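Local coordinates for uncharacterized protein (Clostridium leptum, PDB 4PW1) that is of unknown function and folds as a nine-stranded antiparallel beta sheet surrounded by alpha-helices, at residues Gly23-Asn27 against Ser215-Asp219; Asp116-Ala120 against Asp219-Tyr223. One frame throughout, in Å; residues are numbered along the deposited sequence.

Contact 1: residues Gly23-Asn27 against Ser215-Asp219; sequences GEELN and SLSYD
Tyr218 and Leu26 meet because each holds its CG anti to its own backbone N, Tyr218 at chi1 -178° and Leu26 at -179°. The tyrosine ring is thereby carried out to the 23-27 backbone, and the Leu26 side chain is swung toward Leu216. Leu26 CB lies over one face of the ring, 3.9 Å from the centroid of the Tyr218 ring. This is a CH-pi contact. The phenol oxygen takes a nearly straight hydrogen bond from the backbone, with Leu26 N 3.1 Å from Tyr218 OH. Glu24 O sits at the ring edge, in the ring plane, 3.6 Å from Tyr218 CE1.

Strand 214-218 is an outermost strand of the antiparallel sheet within this chain. Strand 24-28 is not its neighbour there: strands 24-27 and 215-218 run at 117° to each other, and the side chains of Tyr218 and Leu216 bridge to the 23-27 strand. Glu24, Glu25 and Asn27 instead form an antiparallel ladder with a strand of the second subunit. The Glu25 carboxylate is bonded to Asn27 of that subunit.

Deeper in, Leu26 and Leu216 meet tip to tip, with Leu26 CD2 4.1 Å from Leu216 CD1. Tyr223 of strand 221-227 packs against both leucines. A water at the ring edge is 2.9 Å from Tyr218 OH. The same water donates to Leu26 O.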
ATOM      1  N   GLY B  23      -4.349  -3.726  -8.511  1.00 39.77           N
ATOM      2  CA  GLY B  23      -3.825  -4.820  -7.696  1.00 42.53           C
ATOM      3  C   GLY B  23      -3.032  -4.399  -6.484  1.00 43.85           C
ATOM      4  O   GLY B  23      -2.353  -5.234  -5.882  1.00 36.11           O
ATOM      5  N   GLU B  24      -3.158  -3.118  -6.116  1.00 38.09           N
ATOM      6  CA  GLU B  24      -2.404  -2.550  -5.054  1.00 36.93           C
ATOM      7  C   GLU B  24      -3.395  -1.903  -4.064  1.00 36.02           C
ATOM      8  O   GLU B  24      -4.157  -1.015  -4.414  1.00 41.02           O
ATOM      9  CB  GLU B  24      -1.356  -1.541  -5.620  1.00 44.35           C
ATOM     10  CG  GLU B  24      -0.162  -2.188  -6.387  1.00 56.45           C
ATOM     11  CD  GLU B  24       0.785  -1.190  -7.120  1.00 69.01           C
ATOM     12  OE1 GLU B  24       0.282  -0.246  -7.777  1.00 73.46           O
ATOM     13  OE2 GLU B  24       2.046  -1.344  -7.080  1.00 55.57           O
ATOM     14  N   GLU B  25      -3.371  -2.384  -2.832  1.00 28.71           N
ATOM     15  CA  GLU B  25      -4.020  -1.746  -1.718  1.00 26.25           C
ATOM     16  C   GLU B  25      -2.931  -1.039  -0.881  1.00 25.76           C
ATOM     17  O   GLU B  25      -1.941  -1.654  -0.449  1.00 28.41           O
ATOM     18  CB  GLU B  25      -4.775  -2.763  -0.866  1.00 27.00           C
ATOM     19  CG  GLU B  25      -5.382  -2.177   0.415  1.00 26.21           C
ATOM     20  CD  GLU B  25      -5.986  -3.230   1.341  1.00 29.05           C
ATOM     21  OE1 GLU B  25      -5.263  -4.054   1.967  1.00 29.00           O
ATOM     22  OE2 GLU B  25      -7.212  -3.249   1.433  1.00 37.93           O
ATOM     23  N   LEU B  26      -3.125   0.248  -0.673  1.00 22.11           N
ATOM     24  CA  LEU B  26      -2.260   1.039   0.148  1.00 21.89           C
ATOM     25  C   LEU B  26      -2.989   1.365   1.442  1.00 22.13           C
ATOM     26  O   LEU B  26      -3.996   2.038   1.404  1.00 21.97           O
ATOM     27  CB  LEU B  26      -1.883   2.322  -0.596  1.00 24.71           C
ATOM     28  CG  LEU B  26      -0.940   3.302   0.101  1.00 27.98           C
ATOM     29  CD1 LEU B  26       0.404   2.645   0.374  1.00 30.95           C
ATOM     30  CD2 LEU B  26      -0.734   4.525  -0.783  1.00 30.67           C
ATOM     31  N   ASN B  27      -2.491   0.869   2.567  1.00 20.18           N
ATOM     32  CA  ASN B  27      -3.043   1.203   3.855  1.00 25.72           C
ATOM     33  C   ASN B  27      -2.101   2.155   4.573  1.00 23.67           C
ATOM     34  O   ASN B  27      -0.932   1.835   4.769  1.00 26.92           O
ATOM     35  CB  ASN B  27      -3.159  -0.024   4.748  1.00 25.57           C
ATOM     36  CG  ASN B  27      -4.176  -1.023   4.252  1.00 32.33           C
ATOM     37  OD1 ASN B  27      -5.218  -0.669   3.740  1.00 34.12           O
ATOM     38  ND2 ASN B  27      -3.850  -2.282   4.368  1.00 31.28           N
ATOM     39  N   SER B 215       5.540  12.072  -3.728  1.00 23.03           N
ATOM     40  CA  SER B 215       4.112  11.878  -3.893  1.00 23.01           C
ATOM     41  C   SER B 215       3.739  10.710  -4.789  1.00 23.64           C
ATOM     42  O   SER B 215       4.526  10.249  -5.580  1.00 22.74           O
ATOM     43  CB  SER B 215       3.495  13.153  -4.452  1.00 22.08           C
ATOM     44  OG  SER B 215       4.054  13.428  -5.701  1.00 27.27           O
ATOM     45  N   LEU B 216       2.509  10.256  -4.639  1.00 23.83           N
ATOM     46  CA  LEU B 216       1.907   9.303  -5.585  1.00 25.34           C
ATOM     47  C   LEU B 216       0.410   9.596  -5.637  1.00 23.98           C
ATOM     48  O   LEU B 216      -0.125  10.336  -4.789  1.00 21.56           O
ATOM     49  CB  LEU B 216       2.179   7.860  -5.138  1.00 24.96           C
ATOM     50  CG  LEU B 216       1.669   7.424  -3.768  1.00 25.40           C
ATOM     51  CD1 LEU B 216       0.149   7.273  -3.713  1.00 24.48           C
ATOM     52  CD2 LEU B 216       2.342   6.104  -3.361  1.00 33.52           C
ATOM     53  N   SER B 217      -0.242   9.023  -6.635  1.00 21.64           N
ATOM     54  CA  SER B 217      -1.662   9.140  -6.772  1.00 21.50           C
ATOM     55  C   SER B 217      -2.291   7.811  -6.470  1.00 22.26           C
ATOM     56  O   SER B 217      -1.874   6.730  -6.996  1.00 21.49           O
ATOM     57  CB  SER B 217      -2.038   9.647  -8.156  1.00 25.26           C
ATOM     58  OG  SER B 217      -3.443   9.803  -8.268  1.00 29.10           O
ATOM     59  N   TYR B 218      -3.324   7.879  -5.653  1.00 22.09           N
ATOM     60  CA  TYR B 218      -4.084   6.705  -5.279  1.00 26.46           C
ATOM     61  C   TYR B 218      -5.519   7.130  -5.013  1.00 25.71           C
ATOM     62  O   TYR B 218      -5.761   8.081  -4.273  1.00 21.87           O
ATOM     63  CB  TYR B 218      -3.507   6.156  -3.980  1.00 25.20           C
ATOM     64  CG  TYR B 218      -4.156   4.894  -3.453  1.00 25.21           C
ATOM     65  CD1 TYR B 218      -4.043   3.659  -4.141  1.00 27.89           C
ATOM     66  CD2 TYR B 218      -4.832   4.905  -2.235  1.00 24.86           C
ATOM     67  CE1 TYR B 218      -4.588   2.476  -3.613  1.00 25.50           C
ATOM     68  CE2 TYR B 218      -5.398   3.750  -1.724  1.00 26.57           C
ATOM     69  CZ  TYR B 218      -5.262   2.540  -2.414  1.00 27.78           C
ATOM     70  OH  TYR B 218      -5.770   1.397  -1.879  1.00 29.16           O
ATOM     71  N   ASP B 219      -6.462   6.401  -5.596  1.00 26.64           N
ATOM     72  CA  ASP B 219      -7.866   6.556  -5.256  1.00 29.40           C
ATOM     73  C   ASP B 219      -8.389   8.025  -5.418  1.00 24.13           C
ATOM     74  O   ASP B 219      -9.110   8.538  -4.569  1.00 23.83           O
ATOM     75  CB  ASP B 219      -8.063   6.062  -3.829  1.00 35.14           C
ATOM     76  CG  ASP B 219      -9.508   5.883  -3.472  1.00 40.36           C
ATOM     77  OD1 ASP B 219     -10.304   5.566  -4.372  1.00 44.92           O
ATOM     78  OD2 ASP B 219      -9.836   6.089  -2.294  1.00 52.15           O
TER
HETATM   79  O   HOH W   1      -6.996   1.631   0.764  1.00 41.38           O

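Contact 2: residues Asp116-Ala120 against Asp219-Tyr223; sequences DEREA and DNHIY
Asn220 reaches into the 116-120 loop from the tip of a beta hairpin and bonds with three of its residues. The hairpin joins strands 214-218 and 221-227. Its two-residue connection, Asp219 and Asn220, has the left-handed backbone angles of a type I' turn. The 116-120 loop leads from strand 106-114 to helix 122-141.

Asp219 comes first and serves the turn itself, its carbonyl oxygen accepting a bond from His221 ND1.

Asn220 follows and uses both ends of its amide. Asn220 OD1 receives the backbone N-H of Ala120, with Ala120 N 2.9 Å from Asn220 OD1. This bond is fairly straight, 161°, and lies in the carbonyl plane on a lone pair. Asn220 ND2 donates twice, to Arg118 O at 3.0 Å and to Glu117 OE2. Both of these bonds are more bent, and both partners stand tilted out of the amide plane. The carboxylate of Glu117 is turned 86° from the amide, and ND2 meets OE2 from above the carboxylate plane. Glu117 gets there with CG between its backbone N and carbonyl carbon, chi1 72°, and the chain extended beyond. The three bonds together hold the amide in place. A water also donates to both Glu117 OE2 and Asn220 O, lying 2.8 Å from the latter.

His221 begins the second strand. Its side chain starts out away from the loop, but the ring comes back near Glu117. Glu117 OE2 approaches it obliquely, 3.7 Å from His221 NE2. The ring also packs on Ile237 and Ser239 of strand 233-239. A second water bridges the two side chains: it lies in the ring plane, 2.7 Å from His221 NE2, and donates to Glu117 OE1.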
ATOM      1  N   ASP B 116     -19.002  11.280  -3.768  1.00 26.86           N
ATOM      2  CA  ASP B 116     -19.564  11.541  -5.081  1.00 29.47           C
ATOM      3  C   ASP B 116     -18.694  12.506  -5.880  1.00 32.53           C
ATOM      4  O   ASP B 116     -19.148  13.046  -6.862  1.00 31.24           O
ATOM      5  CB  ASP B 116     -20.988  12.066  -4.957  1.00 28.92           C
ATOM      6  CG  ASP B 116     -21.869  11.135  -4.153  1.00 33.26           C
ATOM      7  OD1 ASP B 116     -22.001   9.951  -4.551  1.00 32.93           O
ATOM      8  OD2 ASP B 116     -22.430  11.568  -3.113  1.00 31.00           O
ATOM      9  N   GLU B 117     -17.431  12.701  -5.510  1.00 30.36           N
ATOM     10  CA  GLU B 117     -16.636  13.669  -6.242  1.00 33.27           C
ATOM     11  C   GLU B 117     -16.250  13.117  -7.624  1.00 29.93           C
ATOM     12  O   GLU B 117     -16.131  11.906  -7.838  1.00 27.67           O
ATOM     13  CB  GLU B 117     -15.413  14.124  -5.447  1.00 34.78           C
ATOM     14  CG  GLU B 117     -14.342  13.105  -5.320  1.00 39.20           C
ATOM     15  CD  GLU B 117     -13.080  13.638  -4.635  1.00 45.90           C
ATOM     16  OE1 GLU B 117     -13.026  14.805  -4.146  1.00 41.25           O
ATOM     17  OE2 GLU B 117     -12.127  12.841  -4.587  1.00 40.18           O
ATOM     18  N   ARG B 118     -16.091  13.987  -8.588  1.00 30.45           N
ATOM     19  CA  ARG B 118     -15.699  13.469  -9.904  1.00 32.00           C
ATOM     20  C   ARG B 118     -14.229  13.044  -9.930  1.00 29.66           C
ATOM     21  O   ARG B 118     -13.389  13.498  -9.139  1.00 29.16           O
ATOM     22  CB  ARG B 118     -15.968  14.469 -11.020  1.00 33.86           C
ATOM     23  CG  ARG B 118     -15.190  15.724 -10.894  1.00 31.86           C
ATOM     24  CD  ARG B 118     -15.519  16.652 -12.039  1.00 31.86           C
ATOM     25  NE  ARG B 118     -14.693  17.824 -11.865  1.00 31.57           N
ATOM     26  CZ  ARG B 118     -13.496  17.983 -12.382  1.00 35.38           C
ATOM     27  NH1 ARG B 118     -12.952  17.038 -13.173  1.00 38.85           N
ATOM     28  NH2 ARG B 118     -12.835  19.092 -12.092  1.00 34.32           N
ATOM     29  N   GLU B 119     -13.938  12.183 -10.882  1.00 31.32           N
ATOM     30  CA  GLU B 119     -12.603  11.701 -11.085  1.00 36.31           C
ATOM     31  C   GLU B 119     -11.777  12.765 -11.783  1.00 30.36           C
ATOM     32  O   GLU B 119     -12.158  13.282 -12.830  1.00 28.80           O
ATOM     33  CB  GLU B 119     -12.673  10.430 -11.926  1.00 42.10           C
ATOM     34  CG  GLU B 119     -11.345   9.738 -12.134  1.00 51.46           C
ATOM     35  CD  GLU B 119     -11.507   8.453 -12.924  1.00 68.59           C
ATOM     36  OE1 GLU B 119     -12.300   7.591 -12.487  1.00 75.67           O
ATOM     37  OE2 GLU B 119     -10.855   8.314 -13.984  1.00 77.13           O
ATOM     38  N   ALA B 120     -10.654  13.130 -11.191  1.00 24.94           N
ATOM     39  CA  ALA B 120      -9.743  14.097 -11.829  1.00 27.71           C
ATOM     40  C   ALA B 120      -9.135  13.484 -13.074  1.00 28.59           C
ATOM     41  O   ALA B 120      -8.806  12.312 -13.066  1.00 28.04           O
ATOM     42  CB  ALA B 120      -8.624  14.448 -10.869  1.00 25.71           C
ATOM     43  N   ASP B 219      -6.462   6.401  -5.596  1.00 26.64           N
ATOM     44  CA  ASP B 219      -7.866   6.556  -5.256  1.00 29.40           C
ATOM     45  C   ASP B 219      -8.389   8.025  -5.418  1.00 24.13           C
ATOM     46  O   ASP B 219      -9.110   8.538  -4.569  1.00 23.83           O
ATOM     47  CB  ASP B 219      -8.063   6.062  -3.829  1.00 35.14           C
ATOM     48  CG  ASP B 219      -9.508   5.883  -3.472  1.00 40.36           C
ATOM     49  OD1 ASP B 219     -10.304   5.566  -4.372  1.00 44.92           O
ATOM     50  OD2 ASP B 219      -9.836   6.089  -2.294  1.00 52.15           O
ATOM     51  N   ASN B 220      -7.996   8.652  -6.516  1.00 22.34           N
ATOM     52  CA  ASN B 220      -8.400  10.006  -6.885  1.00 26.51           C
ATOM     53  C   ASN B 220      -7.799  11.104  -5.977  1.00 24.15           C
ATOM     54  O   ASN B 220      -8.196  12.245  -6.065  1.00 23.18           O
ATOM     55  CB  ASN B 220      -9.946  10.155  -6.944  1.00 28.00           C
ATOM     56  CG  ASN B 220     -10.398  11.312  -7.851  1.00 31.13           C
ATOM     57  OD1 ASN B 220      -9.865  11.493  -8.937  1.00 28.24           O
ATOM     58  ND2 ASN B 220     -11.352  12.113  -7.388  1.00 28.25           N
ATOM     59  N   HIS B 221      -6.800  10.749  -5.177  1.00 23.11           N
ATOM     60  CA  HIS B 221      -6.069  11.703  -4.366  1.00 23.35           C
ATOM     61  C   HIS B 221      -4.620  11.681  -4.650  1.00 21.10           C
ATOM     62  O   HIS B 221      -4.076  10.709  -5.207  1.00 22.26           O
ATOM     63  CB  HIS B 221      -6.301  11.392  -2.890  1.00 22.41           C
ATOM     64  CG  HIS B 221      -7.700  11.614  -2.479  1.00 24.62           C
ATOM     65  ND1 HIS B 221      -8.651  10.622  -2.527  1.00 36.17           N
ATOM     66  CD2 HIS B 221      -8.343  12.734  -2.086  1.00 31.60           C
ATOM     67  CE1 HIS B 221      -9.812  11.116  -2.147  1.00 37.09           C
ATOM     68  NE2 HIS B 221      -9.650  12.396  -1.877  1.00 30.19           N
ATOM     69  N   ILE B 222      -3.959  12.769  -4.275  1.00 19.24           N
ATOM     70  CA  ILE B 222      -2.507  12.778  -4.201  1.00 18.21           C
ATOM     71  C   ILE B 222      -2.091  12.577  -2.753  1.00 18.59           C
ATOM     72  O   ILE B 222      -2.580  13.289  -1.828  1.00 18.38           O
ATOM     73  CB  ILE B 222      -1.914  14.059  -4.759  1.00 20.40           C
ATOM     74  CG1 ILE B 222      -2.280  14.177  -6.233  1.00 22.18           C
ATOM     75  CG2 ILE B 222      -0.377  14.120  -4.566  1.00 20.60           C
ATOM     76  CD1 ILE B 222      -1.865  15.507  -6.850  1.00 24.23           C
ATOM     77  N   TYR B 223      -1.182  11.626  -2.556  1.00 18.32           N
ATOM     78  CA  TYR B 223      -0.580  11.367  -1.227  1.00 18.35           C
ATOM     79  C   TYR B 223       0.772  12.057  -1.173  1.00 17.54           C
ATOM     80  O   TYR B 223       1.695  11.698  -1.883  1.00 16.71           O
ATOM     81  CB  TYR B 223      -0.424   9.864  -0.984  1.00 19.95           C
ATOM     82  CG  TYR B 223      -1.706   9.148  -0.617  1.00 22.30           C
ATOM     83  CD1 TYR B 223      -2.930   9.613  -0.995  1.00 27.94           C
ATOM     84  CD2 TYR B 223      -1.674   7.939   0.058  1.00 30.45           C
ATOM     85  CE1 TYR B 223      -4.099   8.944  -0.667  1.00 32.45           C
ATOM     86  CE2 TYR B 223      -2.834   7.267   0.382  1.00 28.69           C
ATOM     87  CZ  TYR B 223      -4.041   7.800   0.037  1.00 26.76           C
ATOM     88  OH  TYR B 223      -5.176   7.125   0.316  1.00 25.59           O
TER
HETATM   89  O   HOH W   2     -11.721  14.143  -1.580  1.00 24.56           O
HETATM   90  O   HOH W   3      -9.997  14.097  -4.924  1.00 34.42           O

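How the contacts relate
From the N terminus, the chain first passes 23-27 and later 116-120, and both meet the hairpin at 215-223. Contact 1 closes the longer loop, from strand 24-28 to strand 214-218. Contact 2 starts within that loop but ends just beyond it, so the two cross rather than nest, and they share Asp219. Contact 1 ties the first strand of the hairpin to the dimer-forming N-terminal strand. Contact 2 ties the hairpin turn to the loop ahead of helix 122-141. Inside the hairpin they touch through the sheet: Leu216 O lies 2.8 Å from Tyr223 N, a probable hydrogen bond. The two tyrosines also pack, with Tyr218 CD2 3.4 Å from Tyr223 OH.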